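Glycoside hydrolase family 81 (Clostridium thermocellum, PDB 6FOP) probably hydrolyses beta-1,3-glucans such as laminarin, as a family 81 glycoside hydrolase of the cellulosome. Local coordinates at residues S374-W379 and L424-Q429; D332-V337 and I369-S374. One frame throughout, in Å; residues are numbered along the deposited sequence.

Interaction 1: residues S374-W379 and L424-Q429. With CA (calcium ion), chain C; CA (calcium ion), chain D.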
loop_
_atom_site.group_PDB
_atom_site.type_symbol
_atom_site.label_atom_id
_atom_site.label_comp_id
_atom_site.label_asym_id
_atom_site.label_seq_id
_atom_site.Cartn_x
_atom_site.Cartn_y
_atom_site.Cartn_z
ATOM N N SER A 374 -8.074 -28.046 7.488
ATOM C CA SER A 374 -9.029 -28.652 6.562
ATOM C C SER A 374 -9.594 -27.586 5.609
ATOM O O SER A 374 -9.785 -27.844 4.415
ATOM C CB SER A 374 -10.138 -29.400 7.299
ATOM O OG SER A 374 -10.931 -28.529 8.101
ATOM N N SER A 375 -9.850 -26.391 6.132
ATOM C CA SER A 375 -10.419 -25.373 5.268
ATOM C C SER A 375 -9.390 -24.842 4.264
ATOM O O SER A 375 -9.748 -24.659 3.112
ATOM C CB SER A 375 -11.086 -24.259 6.055
ATOM O OG SER A 375 -10.132 -23.507 6.755
ATOM N N LEU A 376 -8.140 -24.624 4.688
ATOM C CA LEU A 376 -7.099 -24.211 3.752
ATOM C C LEU A 376 -6.864 -25.281 2.689
ATOM O O LEU A 376 -6.719 -24.972 1.511
ATOM C CB LEU A 376 -5.799 -23.829 4.457
ATOM C CG LEU A 376 -5.861 -22.507 5.204
ATOM C CD1 LEU A 376 -4.564 -22.313 5.947
ATOM C CD2 LEU A 376 -6.174 -21.316 4.290
ATOM N N GLU A 377 -6.851 -26.552 3.093
ATOM C CA GLU A 377 -6.632 -27.631 2.130
ATOM C C GLU A 377 -7.783 -27.654 1.106
ATOM O O GLU A 377 -7.553 -27.847 -0.076
ATOM C CB GLU A 377 -6.484 -28.972 2.849
ATOM C CG GLU A 377 -5.237 -29.047 3.730
ATOM C CD GLU A 377 -5.182 -30.258 4.637
ATOM O OE1 GLU A 377 -5.906 -31.239 4.386
ATOM O OE2 GLU A 377 -4.370 -30.229 5.590
ATOM N N ASP A 378 -9.007 -27.376 1.551
ATOM C CA ASP A 378 -10.170 -27.288 0.644
ATOM C C ASP A 378 -9.988 -26.078 -0.312
ATOM O O ASP A 378 -10.015 -26.226 -1.542
ATOM C CB ASP A 378 -11.492 -27.224 1.451
ATOM C CG ASP A 378 -12.734 -27.305 0.583
ATOM O OD1 ASP A 378 -12.678 -27.149 -0.674
ATOM O OD2 ASP A 378 -13.818 -27.564 1.164
ATOM N N TRP A 379 -9.773 -24.899 0.252
ATOM C CA TRP A 379 -9.587 -23.720 -0.593
ATOM C C TRP A 379 -8.464 -23.910 -1.585
ATOM O O TRP A 379 -8.555 -23.398 -2.704
ATOM C CB TRP A 379 -9.374 -22.455 0.249
ATOM C CG TRP A 379 -10.649 -21.829 0.774
ATOM C CD1 TRP A 379 -11.232 -22.017 2.005
ATOM C CD2 TRP A 379 -11.492 -20.911 0.085
ATOM N NE1 TRP A 379 -12.361 -21.275 2.106
ATOM C CE2 TRP A 379 -12.537 -20.567 0.946
ATOM C CE3 TRP A 379 -11.443 -20.321 -1.182
ATOM C CZ2 TRP A 379 -13.555 -19.682 0.562
ATOM C CZ3 TRP A 379 -12.431 -19.461 -1.553
ATOM C CH2 TRP A 379 -13.463 -19.125 -0.687
ATOM N N LEU A 424 -3.176 -16.112 4.498
ATOM C CA LEU A 424 -1.750 -16.192 4.712
ATOM C C LEU A 424 -1.396 -16.234 6.188
ATOM O O LEU A 424 -0.466 -16.930 6.586
ATOM C CB LEU A 424 -1.043 -15.025 4.012
ATOM C CG LEU A 424 -1.143 -15.029 2.482
ATOM C CD1 LEU A 424 -0.527 -13.736 1.951
ATOM C CD2 LEU A 424 -0.502 -16.261 1.877
ATOM N N HIS A 425 -2.141 -15.492 7.004
ATOM C CA HIS A 425 -1.913 -15.511 8.443
ATOM C C HIS A 425 -2.129 -16.944 8.996
ATOM O O HIS A 425 -1.284 -17.484 9.713
ATOM C CB HIS A 425 -2.736 -14.476 9.181
ATOM C CG HIS A 425 -2.362 -14.353 10.619
ATOM N ND1 HIS A 425 -3.147 -13.693 11.527
ATOM C CD2 HIS A 425 -1.271 -14.781 11.308
ATOM C CE1 HIS A 425 -2.565 -13.729 12.714
ATOM N NE2 HIS A 425 -1.441 -14.400 12.615
ATOM N N ALA A 426 -3.248 -17.545 8.609
ATOM C CA ALA A 426 -3.545 -18.899 9.058
ATOM C C ALA A 426 -2.486 -19.865 8.572
ATOM O O ALA A 426 -2.037 -20.732 9.326
ATOM C CB ALA A 426 -4.920 -19.322 8.601
ATOM N N ALA A 427 -2.077 -19.746 7.319
ATOM C CA ALA A 427 -1.041 -20.629 6.779
ATOM C C ALA A 427 0.269 -20.476 7.525
ATOM O O ALA A 427 0.957 -21.455 7.781
ATOM C CB ALA A 427 -0.832 -20.354 5.315
ATOM N N ALA A 428 0.637 -19.239 7.837
ATOM C CA ALA A 428 1.849 -18.972 8.607
ATOM C C ALA A 428 1.800 -19.582 10.002
ATOM O O ALA A 428 2.819 -20.149 10.473
ATOM C CB ALA A 428 2.119 -17.483 8.671
ATOM N N GLN A 429 0.660 -19.434 10.688
ATOM C CA GLN A 429 0.547 -20.053 12.010
ATOM C C GLN A 429 0.682 -21.581 11.913
ATOM O O GLN A 429 1.315 -22.198 12.788
ATOM C CB GLN A 429 -0.755 -19.660 12.675
ATOM C CG GLN A 429 -0.899 -18.188 13.055
ATOM C CD GLN A 429 0.133 -17.697 14.048
ATOM O OE1 GLN A 429 0.803 -18.486 14.710
ATOM N NE2 GLN A 429 0.282 -16.385 14.163
HETATM CA CA CA C . -11.847 -26.905 -2.854
HETATM CA CA CA D . -14.948 -28.302 -1.036
HETATM O O HOH W 1 -16.434 -29.156 0.511
HETATM O O HOH W 2 -16.341 -26.630 -1.357
HETATM O O HOH W 3 -13.628 -30.268 -0.941
HETATM O O HOH W 4 -16.230 -29.858 -2.359
#

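Interaction 2: residues D332-V337 and I369-S374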
loop_
_atom_site.group_PDB
_atom_site.type_symbol
_atom_site.label_atom_id
_atom_site.label_comp_id
_atom_site.label_asym_id
_atom_site.label_seq_id
_atom_site.Cartn_x
_atom_site.Cartn_y
_atom_site.Cartn_z
ATOM N N ASP A 332 -15.921 -23.954 13.676
ATOM C CA ASP A 332 -16.297 -24.292 12.315
ATOM C C ASP A 332 -17.441 -23.422 11.772
ATOM O O ASP A 332 -18.118 -23.821 10.815
ATOM C CB ASP A 332 -16.648 -25.782 12.253
ATOM C CG ASP A 332 -17.825 -26.151 13.142
ATOM O OD1 ASP A 332 -18.246 -25.321 14.002
ATOM O OD2 ASP A 332 -18.319 -27.284 12.964
ATOM N N ALA A 333 -17.620 -22.229 12.352
ATOM C CA ALA A 333 -18.793 -21.355 12.085
ATOM C C ALA A 333 -18.390 -19.937 11.609
ATOM O O ALA A 333 -18.588 -18.944 12.299
ATOM C CB ALA A 333 -19.669 -21.278 13.339
ATOM N N PRO A 334 -17.829 -19.835 10.392
ATOM C CA PRO A 334 -17.638 -18.497 9.805
ATOM C C PRO A 334 -19.001 -17.823 9.613
ATOM O O PRO A 334 -20.017 -18.511 9.421
ATOM C CB PRO A 334 -16.968 -18.789 8.460
ATOM C CG PRO A 334 -17.308 -20.213 8.159
ATOM C CD PRO A 334 -17.452 -20.919 9.467
ATOM N N VAL A 335 -19.024 -16.488 9.659
ATOM C CA VAL A 335 -20.293 -15.778 9.483
ATOM C C VAL A 335 -20.758 -15.816 8.021
ATOM O O VAL A 335 -21.940 -15.713 7.746
ATOM C CB VAL A 335 -20.248 -14.338 10.004
ATOM C CG1 VAL A 335 -19.822 -14.290 11.477
ATOM C CG2 VAL A 335 -19.378 -13.487 9.133
ATOM N N ALA A 336 -19.812 -15.976 7.092
ATOM C CA ALA A 336 -20.120 -16.122 5.667
ATOM C C ALA A 336 -18.918 -16.802 5.030
ATOM O O ALA A 336 -17.848 -16.887 5.649
ATOM C CB ALA A 336 -20.428 -14.764 5.022
ATOM N N VAL A 337 -19.105 -17.348 3.835
ATOM C CA VAL A 337 -18.109 -18.255 3.281
ATOM C C VAL A 337 -17.479 -17.780 1.971
ATOM O O VAL A 337 -16.743 -18.520 1.351
ATOM C CB VAL A 337 -18.617 -19.684 3.193
ATOM C CG1 VAL A 337 -18.922 -20.195 4.606
ATOM C CG2 VAL A 337 -19.830 -19.758 2.294
ATOM N N ILE A 369 -6.800 -25.784 14.944
ATOM C CA ILE A 369 -5.830 -26.272 13.924
ATOM C C ILE A 369 -6.514 -27.116 12.886
ATOM O O ILE A 369 -6.242 -27.006 11.689
ATOM C CB ILE A 369 -4.655 -27.084 14.523
ATOM C CG1 ILE A 369 -3.759 -26.144 15.306
ATOM C CG2 ILE A 369 -3.828 -27.775 13.431
ATOM C CD1 ILE A 369 -2.602 -26.791 16.038
ATOM N N SER A 370 -7.402 -28.015 13.324
ATOM C CA SER A 370 -8.110 -28.904 12.399
ATOM C C SER A 370 -8.912 -28.109 11.379
ATOM O O SER A 370 -8.898 -28.406 10.184
ATOM C CB SER A 370 -9.048 -29.850 13.153
ATOM O OG SER A 370 -9.803 -30.654 12.263
ATOM N N PHE A 371 -9.653 -27.107 11.860
ATOM C CA PHE A 371 -10.452 -26.284 10.955
ATOM C C PHE A 371 -9.573 -25.427 10.041
ATOM O O PHE A 371 -9.861 -25.304 8.854
ATOM C CB PHE A 371 -11.498 -25.419 11.682
ATOM C CG PHE A 371 -12.499 -24.814 10.730
ATOM C CD1 PHE A 371 -13.530 -25.589 10.239
ATOM C CD2 PHE A 371 -12.354 -23.523 10.249
ATOM C CE1 PHE A 371 -14.453 -25.089 9.344
ATOM C CE2 PHE A 371 -13.295 -23.007 9.360
ATOM C CZ PHE A 371 -14.331 -23.785 8.907
ATOM N N MET A 372 -8.497 -24.875 10.594
ATOM C CA MET A 372 -7.587 -24.087 9.786
ATOM C C MET A 372 -7.003 -24.937 8.654
ATOM O O MET A 372 -7.015 -24.549 7.485
ATOM C CB MET A 372 -6.458 -23.509 10.645
ATOM C CG MET A 372 -6.949 -22.430 11.590
ATOM S SD MET A 372 -5.812 -22.081 12.962
ATOM C CE MET A 372 -4.486 -21.224 12.088
ATOM N N LYS A 373 -6.490 -26.118 8.999
ATOM C CA LYS A 373 -5.913 -26.991 7.992
ATOM C C LYS A 373 -6.965 -27.479 7.014
ATOM O O LYS A 373 -6.759 -27.402 5.795
ATOM C CB LYS A 373 -5.200 -28.176 8.634
ATOM C CG LYS A 373 -3.863 -27.863 9.292
ATOM C CD LYS A 373 -3.206 -29.146 9.815
ATOM C CE LYS A 373 -1.766 -28.962 10.235
ATOM N NZ LYS A 373 -1.175 -30.267 10.659
ATOM N N SER A 374 -8.074 -28.046 7.488
ATOM C CA SER A 374 -9.029 -28.652 6.562
ATOM C C SER A 374 -9.594 -27.586 5.609
ATOM O O SER A 374 -9.785 -27.844 4.415
ATOM C CB SER A 374 -10.138 -29.400 7.299
ATOM O OG SER A 374 -10.931 -28.529 8.101
#

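Interaction 1: residues S374-W379 and L424-Q429
Leu376 reaches across from helix 362-379 and sets one methyl against helix 416-433. The two helices belong to the (alpha/alpha)6 barrel, the six-hairpin fold of the family 81 C-terminal domain. Leu376 CD1 lies 3.8 Å from the backbone N of Ala427, 4.0 Å from Ala426 CB and 4.3 Å from Ala427 CB. With small alanine methyls on the receiving side, the leucine tip comes right up to the helix backbone. Its CG stands anti to its own carbonyl carbon (chi1 -72°), and CD1 lies trans to CA (chi2 175°), which stretches that methyl toward the other helix. The contact is small and buried, and its side-chain packing is apolar. Phe423 and Ile430 of helix 416-433 also touch Leu376, while Val447 and Trp507 pack on Ala427. Within helix 416-433, Gln429 NE2 donates a nearly straight bond to NE2 of His425, one turn before it. On the far side of helix 362-379, Asp378 joins two calcium ions at the C-terminal end. Thr381 and Lys389 help complete the chain C site, and Glu386 belongs to both. Asp378 OD1 bridges the ions. Asp378 O also binds the chain C ion, and Asp378 OD2 binds the chain D ion, which carries four waters, at 2.6 Å.

Interaction 2: residues D332-V337 and I369-S374
The backbone CA of Asp332 sits over one face of the Phe371 ring. This is a CH-pi contact, with Asp332 CA 3.8 Å from the centroid of the Phe371 ring and 22° off the ring normal. The CA is offset toward the rim. The closest ring atom is Phe371 CE1, 3.6 Å from Asp332 CA. Asp332 CB lies farther out, past the CD1-CE1 rim, 3.7 Å from Phe371 CE1. The Phe371 CG is anti to its backbone N (chi1 -168°), which carries the ring out from the helix to the segment 332-337. In the (alpha/alpha)6 barrel of the C-terminal domain, this segment lies in the loop between helices 317-329 and 339-359, and Phe371 belongs to the next helix, 362-379. His345 of helix 339-359 also meets the Phe371 ring, its plane at about 90° to it. The packing is looser at Pro334. Its CD approaches Phe371 CZ obliquely, at 4.3 Å. The carboxylate of Asp332 turns away from the helix segment on the exposed side. Its link to Arg367 is a long, weak ion pair. Ser374 is exposed too, and its side chain turns back to its own helix. There Ser374 OG donates to Ser370 O at 2.9 Å. Ser370 O also accepts the helical bond from Ser374 N, and the two donors approach from opposite faces of the carbonyl plane.

In the fold
From the N terminus, segment 332-337 comes first, in the connection after helix 317-329. The chain then runs through helix 339-359 and into helix 362-379, where interaction 2 closes a largely helical excursion. Interaction 1 opens on the same helix, and the two share Ser374. It closes at helix 416-433 after a longer excursion that includes strands 390-394 and 399-403. The two closures therefore follow in series and neither nest nor cross. Helix 362-379 lies between a surface loop and the buried contact with helix 416-433. The contacts also touch directly: Met372 CE packs on Ala426 and Gln429, and Trp379 meets the backbone O of Val337.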